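Local structure of MIP07328p (6FKK) at residues N152-F157 and V198-R203; Y163-A168 and P175-E180. The protein probably acts as an axon guidance cue of the semaphorin family, a chemorepellent that binds semaphorin receptors, represented here by its extracellular sema and PSI domains. All blocks are in the same frame, centred on the assembly; numbering follows the deposited sequence.

In the fold
Two kinds of strand contact meet in one blade of the sema propeller. Interaction 2 lies within the blade, a hairpin zipped by backbone hydrogen bonds; interaction 1, between blades, packs side chains on each other and on main chain without hydrogen bonds. Their centres are about 10 Å apart, and strands 154-158 and 161-165, neighbours in the same sheet, connect them: backbone hydrogen bonds run from Tyr163 N to Ala156 O (2.8 Å) and from Ala165 N to Thr154 O (3.1 Å). The chain leaves strand 175-178 to enter strand 196-203 of the next blade. One N-linked sugar spans both contacts, attached at Asn152 in 152-157 and resting on Val167 and Pro175 of interaction 2.

Interaction 1: N152-F157 and V198-R203; sequences NSTYAF and VGAIER. With NAG (2-acetamido-2-deoxy-beta-D-glucopyranose), chain E.
Thr154 stands over Gly199 with both of its branches directed at that residue's backbone. The methyl CG2 comes down on the carbonyl group, 3.5 Å from Gly199 C, while OG1 lies beside Gly199 CA, also at 3.5 Å. The first torsion divides the work: at -170° it sets OG1 opposite the backbone N across the CA-CB bond and leaves CG2 between that N and the carbonyl carbon. The threonine thus meets main chain, not a side chain. Further along, two methyls touch across the interface, Ala156 CB lying 3.7 Å from Ala200 CB, and Ala200 CB also rests 3.6 Å from Tyr155 O. No hydrogen bond crosses between the segments: their strands run almost parallel, 14° apart with axes 5.5 Å from each other, but belong to separate sheets. Replacing Thr154 with an alanine would probably open a gap above Gly199, because neither CG2 nor OG1 would remain to cover its backbone.

Gly199 shares a classic beta bulge with Val198, both facing Phe210 on the next strand of their own sheet. Tyr155 and Phe157 direct their side chains the other way, onto strand 86-91, where Tyr155 OH is hydrogen-bonded to Tyr89 O. At the far end, Glu202 approaches Phe157 only loosely and has its salt bridge with Lys234. At the beginning of 152-157, the sugar is joined through Asn152 ND2 to C1 in a 1.4 Å N-glycosidic bond. Alternating residues of strand 154-158 thus pack against a different sheet on each face, small groups meeting strand 196-203 and aromatic rings meeting strand 86-91, the face-to-face stacking of successive blades in the beta-propeller of a sema domain.

Interaction 2: Y163-A168 and P175-E180; sequences YSATVA and PLIYRE. With NAG (2-acetamido-2-deoxy-beta-D-glucopyranose), chain E.
Ser164 and Tyr178 form a hydrogen-bonded antiparallel pair in the beta hairpin of strands 161-165 and 175-178, part of a blade of the sema propeller. The short strand axes run antiparallel, at 174°, and come within 4.7 Å of each other. Ser164 N reaches Tyr178 O at 3.0 Å, and Tyr178 N returns to Ser164 O at 2.8 Å. The same double link joins Thr166 and Leu176, although the bond from Thr166 N to Leu176 O is the more bent one, at the corner where the chain turns. Ala165 with Ile177 and Val167 with Pro175 are the non-hydrogen-bonded pairs.

Ala165 CB meets Ile177 CG1 at 4.0 Å on the face that packs on Phe197 and Phe209 of the next blade. On the opposite face, Leu176 turns its CD2 branch back to Ala168 CB, 3.7 Å away. The glycan lies against the turn end, with its C6 3.5 Å from Val167 CG1 and its O6 3.4 Å from Pro175 CB. At the other end, Arg179 runs alongside Tyr163, its chain folding beyond CG so that NE stays close to the ring and its hydroxyl, and its NH2 is hydrogen-bonded to Asp236 O. The guanidinium plane is turned 33° from the ring, and the methylene makes a CH-pi contact: Arg179 CG sits 3.4 Å from the centroid of the Tyr163 ring, just 6° off its normal.

Interaction 1: N152-F157 and V198-R203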
ATOM      1  N   ASN A 152     -11.556   3.311   0.836  1.00 93.03           N
ATOM      2  CA  ASN A 152     -11.818   2.201  -0.071  1.00 61.65           C
ATOM      3  C   ASN A 152     -11.270   2.437  -1.473  1.00 57.99           C
ATOM      4  O   ASN A 152     -11.309   1.516  -2.296  1.00 65.49           O
ATOM      5  CB  ASN A 152     -13.330   1.936  -0.163  1.00 68.68           C
ATOM      6  CG  ASN A 152     -14.087   3.105  -0.770  1.00100.22           C
ATOM      7  OD1 ASN A 152     -13.615   4.241  -0.720  1.00104.29           O
ATOM      8  ND2 ASN A 152     -15.258   2.844  -1.351  1.00109.06           N
ATOM      9  N   SER A 153     -10.760   3.635  -1.762  1.00 56.33           N
ATOM     10  CA  SER A 153     -10.397   4.031  -3.115  1.00 48.22           C
ATOM     11  C   SER A 153      -9.003   4.644  -3.135  1.00 44.38           C
ATOM     12  O   SER A 153      -8.529   5.185  -2.132  1.00 67.22           O
ATOM     13  CB  SER A 153     -11.416   5.028  -3.688  1.00 55.56           C
ATOM     14  OG  SER A 153     -11.494   6.197  -2.892  1.00 81.73           O
ATOM     15  N   THR A 154      -8.354   4.563  -4.298  1.00 46.49           N
ATOM     16  CA  THR A 154      -6.988   5.039  -4.473  1.00 47.87           C
ATOM     17  C   THR A 154      -6.857   5.694  -5.845  1.00 50.40           C
ATOM     18  O   THR A 154      -7.805   5.724  -6.637  1.00 50.54           O
ATOM     19  CB  THR A 154      -5.978   3.896  -4.314  1.00 49.55           C
ATOM     20  OG1 THR A 154      -4.651   4.432  -4.252  1.00 64.27           O
ATOM     21  CG2 THR A 154      -6.076   2.933  -5.491  1.00 34.43           C
ATOM     22  N   TYR A 155      -5.667   6.220  -6.129  1.00 37.93           N
ATOM     23  CA  TYR A 155      -5.415   6.893  -7.396  1.00 45.26           C
ATOM     24  C   TYR A 155      -3.919   6.884  -7.669  1.00 47.95           C
ATOM     25  O   TYR A 155      -3.112   6.488  -6.825  1.00 53.01           O
ATOM     26  CB  TYR A 155      -5.954   8.327  -7.387  1.00 48.85           C
ATOM     27  CG  TYR A 155      -5.152   9.274  -6.519  1.00 52.04           C
ATOM     28  CD1 TYR A 155      -5.370   9.345  -5.150  1.00 43.19           C
ATOM     29  CD2 TYR A 155      -4.176  10.096  -7.069  1.00 59.78           C
ATOM     30  CE1 TYR A 155      -4.638  10.207  -4.353  1.00 48.81           C
ATOM     31  CE2 TYR A 155      -3.440  10.962  -6.280  1.00 54.06           C
ATOM     32  CZ  TYR A 155      -3.675  11.014  -4.923  1.00 55.52           C
ATOM     33  OH  TYR A 155      -2.943  11.874  -4.133  1.00 67.38           O
ATOM     34  N   ALA A 156      -3.558   7.348  -8.865  1.00 39.33           N
ATOM     35  CA  ALA A 156      -2.159   7.454  -9.261  1.00 44.80           C
ATOM     36  C   ALA A 156      -2.059   8.403 -10.446  1.00 56.98           C
ATOM     37  O   ALA A 156      -2.765   8.225 -11.444  1.00 60.32           O
ATOM     38  CB  ALA A 156      -1.578   6.083  -9.621  1.00 37.58           C
ATOM     39  N   PHE A 157      -1.187   9.403 -10.333  1.00 49.27           N
ATOM     40  CA  PHE A 157      -0.974  10.392 -11.386  1.00 47.82           C
ATOM     41  C   PHE A 157       0.252   9.976 -12.192  1.00 52.99           C
ATOM     42  O   PHE A 157       1.385  10.095 -11.717  1.00 69.26           O
ATOM     43  CB  PHE A 157      -0.799  11.787 -10.788  1.00 57.35           C
ATOM     44  CG  PHE A 157      -0.916  12.900 -11.792  1.00 61.63           C
ATOM     45  CD1 PHE A 157      -2.158  13.387 -12.162  1.00 68.74           C
ATOM     46  CD2 PHE A 157       0.215  13.465 -12.357  1.00 72.86           C
ATOM     47  CE1 PHE A 157      -2.271  14.414 -13.082  1.00 83.28           C
ATOM     48  CE2 PHE A 157       0.110  14.494 -13.276  1.00 80.38           C
ATOM     49  CZ  PHE A 157      -1.135  14.967 -13.638  1.00 83.01           C
ATOM     50  N   VAL A 198      -6.727  -0.629  -2.434  1.00 50.06           N
ATOM     51  CA  VAL A 198      -5.714  -0.361  -1.420  1.00 42.10           C
ATOM     52  C   VAL A 198      -4.495   0.363  -1.970  1.00 46.50           C
ATOM     53  O   VAL A 198      -3.644   0.791  -1.175  1.00 54.18           O
ATOM     54  CB  VAL A 198      -5.270  -1.656  -0.703  1.00 45.91           C
ATOM     55  CG1 VAL A 198      -6.475  -2.432  -0.185  1.00 41.93           C
ATOM     56  CG2 VAL A 198      -4.424  -2.514  -1.629  1.00 53.86           C
ATOM     57  N   GLY A 199      -4.366   0.513  -3.286  1.00 37.17           N
ATOM     58  CA  GLY A 199      -3.220   1.218  -3.831  1.00 33.14           C
ATOM     59  C   GLY A 199      -3.088   1.164  -5.338  1.00 41.58           C
ATOM     60  O   GLY A 199      -3.700   0.320  -6.001  1.00 41.14           O
ATOM     61  N   ALA A 200      -2.282   2.069  -5.891  1.00 44.06           N
ATOM     62  CA  ALA A 200      -2.036   2.132  -7.323  1.00 39.50           C
ATOM     63  C   ALA A 200      -0.590   2.541  -7.555  1.00 41.66           C
ATOM     64  O   ALA A 200      -0.127   3.532  -6.985  1.00 62.15           O
ATOM     65  CB  ALA A 200      -2.988   3.119  -8.010  1.00 40.04           C
ATOM     66  N   ILE A 201       0.121   1.775  -8.382  1.00 42.68           N
ATOM     67  CA  ILE A 201       1.534   2.014  -8.657  1.00 32.89           C
ATOM     68  C   ILE A 201       1.738   2.092 -10.163  1.00 47.68           C
ATOM     69  O   ILE A 201       1.228   1.247 -10.908  1.00 65.42           O
ATOM     70  CB  ILE A 201       2.435   0.916  -8.061  1.00 51.89           C
ATOM     71  CG1 ILE A 201       2.079   0.638  -6.598  1.00 55.51           C
ATOM     72  CG2 ILE A 201       3.888   1.329  -8.178  1.00 48.06           C
ATOM     73  CD1 ILE A 201       2.497   1.733  -5.644  1.00 74.92           C
ATOM     74  N   GLU A 202       2.491   3.095 -10.606  1.00 49.35           N
ATOM     75  CA  GLU A 202       2.906   3.209 -11.996  1.00 38.94           C
ATOM     76  C   GLU A 202       4.203   2.436 -12.207  1.00 45.99           C
ATOM     77  O   GLU A 202       5.112   2.494 -11.373  1.00 51.06           O
ATOM     78  CB  GLU A 202       3.101   4.680 -12.377  1.00 37.67           C
ATOM     79  CG  GLU A 202       3.641   4.908 -13.781  1.00 61.52           C
ATOM     80  CD  GLU A 202       4.190   6.311 -13.974  1.00 69.20           C
ATOM     81  OE1 GLU A 202       4.205   7.086 -12.994  1.00 74.78           O
ATOM     82  OE2 GLU A 202       4.609   6.639 -15.105  1.00 77.52           O
ATOM     83  N   ARG A 203       4.287   1.713 -13.323  1.00 44.88           N
ATOM     84  CA  ARG A 203       5.469   0.894 -13.590  1.00 44.36           C
ATOM     85  C   ARG A 203       5.521   0.518 -15.063  1.00 52.10           C
ATOM     86  O   ARG A 203       4.588  -0.113 -15.572  1.00 40.92           O
ATOM     87  CB  ARG A 203       5.460  -0.363 -12.721  1.00 37.98           C
ATOM     88  CG  ARG A 203       6.633  -1.300 -12.960  1.00 44.08           C
ATOM     89  CD  ARG A 203       7.907  -0.781 -12.317  1.00 35.95           C
ATOM     90  NE  ARG A 203       8.981  -1.769 -12.379  1.00 47.80           N
ATOM     91  CZ  ARG A 203      10.105  -1.692 -11.677  1.00 54.17           C
ATOM     92  NH1 ARG A 203      10.306  -0.673 -10.853  1.00 46.16           N
ATOM     93  NH2 ARG A 203      11.028  -2.638 -11.796  1.00 60.90           N
TER
HETATM   94  C1  NAG E1014     -15.920   1.570  -1.470  1.00111.58           C
HETATM   95  C2  NAG E1014     -17.298   1.715  -0.796  1.00130.58           C
HETATM   96  C3  NAG E1014     -18.199   0.517  -1.102  1.00130.63           C
HETATM   97  C4  NAG E1014     -18.250   0.240  -2.597  1.00144.43           C
HETATM   98  C5  NAG E1014     -16.833   0.066  -3.124  1.00141.57           C
HETATM   99  C6  NAG E1014     -16.782  -0.179  -4.615  1.00158.52           C
HETATM  100  C7  NAG E1014     -16.682   0.981   1.483  1.00144.20           C
HETATM  101  C8  NAG E1014     -16.629   1.376   2.928  1.00135.37           C
HETATM  102  N2  NAG E1014     -17.165   1.906   0.641  1.00144.18           N
HETATM  103  O3  NAG E1014     -19.510   0.785  -0.617  1.00119.74           O
HETATM  104  O4  NAG E1014     -19.000  -0.941  -2.852  1.00155.49           O
HETATM  105  O5  NAG E1014     -16.087   1.263  -2.868  1.00114.25           O
HETATM  106  O6  NAG E1014     -17.879  -0.972  -5.049  1.00165.56           O
HETATM  107  O7  NAG E1014     -16.301  -0.123   1.100  1.00150.69           O

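Interaction 2: Y163-A168 and P175-E180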
ATOM      1  N   TYR A 163      -5.208   8.416 -12.870  1.00 56.45           N
ATOM      2  CA  TYR A 163      -5.773   7.070 -12.950  1.00 49.75           C
ATOM      3  C   TYR A 163      -6.483   6.788 -11.632  1.00 53.83           C
ATOM      4  O   TYR A 163      -5.847   6.450 -10.630  1.00 55.32           O
ATOM      5  CB  TYR A 163      -4.687   6.041 -13.250  1.00 40.04           C
ATOM      6  CG  TYR A 163      -4.152   6.133 -14.660  1.00 49.91           C
ATOM      7  CD1 TYR A 163      -3.235   7.113 -15.012  1.00 57.22           C
ATOM      8  CD2 TYR A 163      -4.572   5.247 -15.643  1.00 53.64           C
ATOM      9  CE1 TYR A 163      -2.749   7.210 -16.301  1.00 57.84           C
ATOM     10  CE2 TYR A 163      -4.089   5.333 -16.937  1.00 63.39           C
ATOM     11  CZ  TYR A 163      -3.179   6.317 -17.260  1.00 55.85           C
ATOM     12  OH  TYR A 163      -2.695   6.415 -18.543  1.00 54.97           O
ATOM     13  N   SER A 164      -7.805   6.931 -11.635  1.00 53.22           N
ATOM     14  CA  SER A 164      -8.605   6.841 -10.422  1.00 51.94           C
ATOM     15  C   SER A 164      -9.336   5.506 -10.353  1.00 58.51           C
ATOM     16  O   SER A 164      -9.780   4.973 -11.375  1.00 52.43           O
ATOM     17  CB  SER A 164      -9.615   7.988 -10.356  1.00 72.68           C
ATOM     18  OG  SER A 164     -10.385   7.925  -9.167  1.00 77.49           O
ATOM     19  N   ALA A 165      -9.457   4.976  -9.138  1.00 39.15           N
ATOM     20  CA  ALA A 165     -10.230   3.768  -8.864  1.00 42.22           C
ATOM     21  C   ALA A 165     -11.147   4.064  -7.684  1.00 52.40           C
ATOM     22  O   ALA A 165     -10.679   4.168  -6.548  1.00 55.66           O
ATOM     23  CB  ALA A 165      -9.324   2.580  -8.559  1.00 41.14           C
ATOM     24  N   THR A 166     -12.447   4.199  -7.945  1.00 48.62           N
ATOM     25  CA  THR A 166     -13.381   4.598  -6.899  1.00 44.22           C
ATOM     26  C   THR A 166     -14.788   4.176  -7.322  1.00 54.58           C
ATOM     27  O   THR A 166     -14.950   3.216  -8.080  1.00 62.86           O
ATOM     28  CB  THR A 166     -13.239   6.112  -6.634  1.00 48.20           C
ATOM     29  OG1 THR A 166     -14.248   6.546  -5.710  1.00 61.43           O
ATOM     30  CG2 THR A 166     -13.360   6.895  -7.929  1.00 44.48           C
ATOM     31  N   VAL A 167     -15.796   4.878  -6.811  1.00 53.14           N
ATOM     32  CA  VAL A 167     -17.180   4.690  -7.221  1.00 57.12           C
ATOM     33  C   VAL A 167     -17.627   5.922  -7.991  1.00 64.77           C
ATOM     34  O   VAL A 167     -17.184   7.044  -7.728  1.00 70.51           O
ATOM     35  CB  VAL A 167     -18.112   4.438  -6.021  1.00 51.75           C
ATOM     36  CG1 VAL A 167     -17.972   3.016  -5.537  1.00 45.57           C
ATOM     37  CG2 VAL A 167     -17.798   5.415  -4.907  1.00 47.74           C
ATOM     38  N   ALA A 168     -18.526   5.702  -8.951  1.00 49.32           N
ATOM     39  CA  ALA A 168     -19.072   6.785  -9.755  1.00 58.63           C
ATOM     40  C   ALA A 168     -20.429   7.270  -9.265  1.00 63.34           C
ATOM     41  O   ALA A 168     -20.873   8.342  -9.689  1.00 75.10           O
ATOM     42  CB  ALA A 168     -19.191   6.350 -11.222  1.00 55.77           C
ATOM     43  N   PRO A 175     -18.540   0.646  -8.966  1.00 55.38           N
ATOM     44  CA  PRO A 175     -17.081   0.759  -8.943  1.00 50.90           C
ATOM     45  C   PRO A 175     -16.504   0.832 -10.347  1.00 50.50           C
ATOM     46  O   PRO A 175     -17.022   0.234 -11.293  1.00 56.04           O
ATOM     47  CB  PRO A 175     -16.645  -0.528  -8.237  1.00 48.77           C
ATOM     48  CG  PRO A 175     -17.713  -1.510  -8.602  1.00 58.44           C
ATOM     49  CD  PRO A 175     -18.997  -0.723  -8.668  1.00 51.15           C
ATOM     50  N   LEU A 176     -15.409   1.579 -10.475  1.00 41.91           N
ATOM     51  CA  LEU A 176     -14.759   1.703 -11.771  1.00 66.87           C
ATOM     52  C   LEU A 176     -13.293   2.058 -11.589  1.00 62.61           C
ATOM     53  O   LEU A 176     -12.858   2.478 -10.514  1.00 57.35           O
ATOM     54  CB  LEU A 176     -15.450   2.749 -12.659  1.00 43.72           C
ATOM     55  CG  LEU A 176     -15.849   4.145 -12.154  1.00 45.24           C
ATOM     56  CD1 LEU A 176     -14.689   4.974 -11.623  1.00 44.59           C
ATOM     57  CD2 LEU A 176     -16.534   4.900 -13.279  1.00 55.05           C
ATOM     58  N   ILE A 177     -12.541   1.877 -12.672  1.00 51.92           N
ATOM     59  CA  ILE A 177     -11.213   2.450 -12.840  1.00 45.75           C
ATOM     60  C   ILE A 177     -11.276   3.348 -14.067  1.00 49.37           C
ATOM     61  O   ILE A 177     -11.663   2.896 -15.150  1.00 56.36           O
ATOM     62  CB  ILE A 177     -10.133   1.364 -12.999  1.00 44.06           C
ATOM     63  CG1 ILE A 177     -10.143   0.416 -11.797  1.00 36.62           C
ATOM     64  CG2 ILE A 177      -8.768   2.001 -13.154  1.00 46.09           C
ATOM     65  CD1 ILE A 177      -9.070  -0.654 -11.850  1.00 42.21           C
ATOM     66  N   TYR A 178     -10.912   4.616 -13.896  1.00 48.31           N
ATOM     67  CA  TYR A 178     -11.218   5.639 -14.884  1.00 54.60           C
ATOM     68  C   TYR A 178      -9.998   6.505 -15.170  1.00 55.01           C
ATOM     69  O   TYR A 178      -9.174   6.759 -14.286  1.00 43.43           O
ATOM     70  CB  TYR A 178     -12.391   6.506 -14.398  1.00 45.55           C
ATOM     71  CG  TYR A 178     -12.727   7.682 -15.282  1.00 58.95           C
ATOM     72  CD1 TYR A 178     -13.467   7.514 -16.442  1.00 61.28           C
ATOM     73  CD2 TYR A 178     -12.319   8.964 -14.944  1.00 63.33           C
ATOM     74  CE1 TYR A 178     -13.782   8.591 -17.246  1.00 70.35           C
ATOM     75  CE2 TYR A 178     -12.627  10.047 -15.742  1.00 60.12           C
ATOM     76  CZ  TYR A 178     -13.359   9.854 -16.892  1.00 64.47           C
ATOM     77  OH  TYR A 178     -13.671  10.927 -17.693  1.00 70.74           O
ATOM     78  N   ARG A 179      -9.900   6.959 -16.424  1.00 52.18           N
ATOM     79  CA  ARG A 179      -8.844   7.863 -16.873  1.00 46.56           C
ATOM     80  C   ARG A 179      -9.145   8.374 -18.278  1.00 63.69           C
ATOM     81  O   ARG A 179      -9.209   7.581 -19.224  1.00 82.44           O
ATOM     82  CB  ARG A 179      -7.479   7.160 -16.846  1.00 44.86           C
ATOM     83  CG  ARG A 179      -6.263   8.077 -17.039  1.00 45.80           C
ATOM     84  CD  ARG A 179      -5.941   8.356 -18.509  1.00 47.38           C
ATOM     85  NE  ARG A 179      -5.986   7.150 -19.332  1.00 64.40           N
ATOM     86  CZ  ARG A 179      -5.842   7.141 -20.655  1.00 58.89           C
ATOM     87  NH1 ARG A 179      -5.643   8.275 -21.312  1.00 77.80           N
ATOM     88  NH2 ARG A 179      -5.898   5.996 -21.322  1.00 57.35           N
ATOM     89  N   GLU A 180      -9.314   9.690 -18.424  1.00 63.84           N
ATOM     90  CA  GLU A 180      -9.491  10.336 -19.728  1.00 70.97           C
ATOM     91  C   GLU A 180     -10.605   9.660 -20.531  1.00 78.43           C
ATOM     92  O   GLU A 180     -10.410   9.191 -21.656  1.00 74.32           O
ATOM     93  CB  GLU A 180      -8.169  10.356 -20.506  1.00102.36           C
ATOM     94  CG  GLU A 180      -8.159  11.173 -21.807  1.00124.62           C
ATOM     95  CD  GLU A 180      -8.158  12.677 -21.590  1.00141.35           C
ATOM     96  OE1 GLU A 180      -8.297  13.129 -20.434  1.00148.21           O
ATOM     97  OE2 GLU A 180      -8.014  13.415 -22.589  1.00139.20           O
TER
HETATM   98  C1  NAG E1014     -15.920   1.570  -1.470  1.00111.58           C
HETATM   99  C2  NAG E1014     -17.298   1.715  -0.796  1.00130.58           C
HETATM  100  C3  NAG E1014     -18.199   0.517  -1.102  1.00130.63           C
HETATM  101  C4  NAG E1014     -18.250   0.240  -2.597  1.00144.43           C
HETATM  102  C5  NAG E1014     -16.833   0.066  -3.124  1.00141.57           C
HETATM  103  C6  NAG E1014     -16.782  -0.179  -4.615  1.00158.52           C
HETATM  104  C7  NAG E1014     -16.682   0.981   1.483  1.00144.20           C
HETATM  105  C8  NAG E1014     -16.629   1.376   2.928  1.00135.37           C
HETATM  106  N2  NAG E1014     -17.165   1.906   0.641  1.00144.18           N
HETATM  107  O3  NAG E1014     -19.510   0.785  -0.617  1.00119.74           O
HETATM  108  O4  NAG E1014     -19.000  -0.941  -2.852  1.00155.49           O
HETATM  109  O5  NAG E1014     -16.087   1.263  -2.868  1.00114.25           O
HETATM  110  O6  NAG E1014     -17.879  -0.972  -5.049  1.00165.56           O
HETATM  111  O7  NAG E1014     -16.301  -0.123   1.100  1.00150.69           O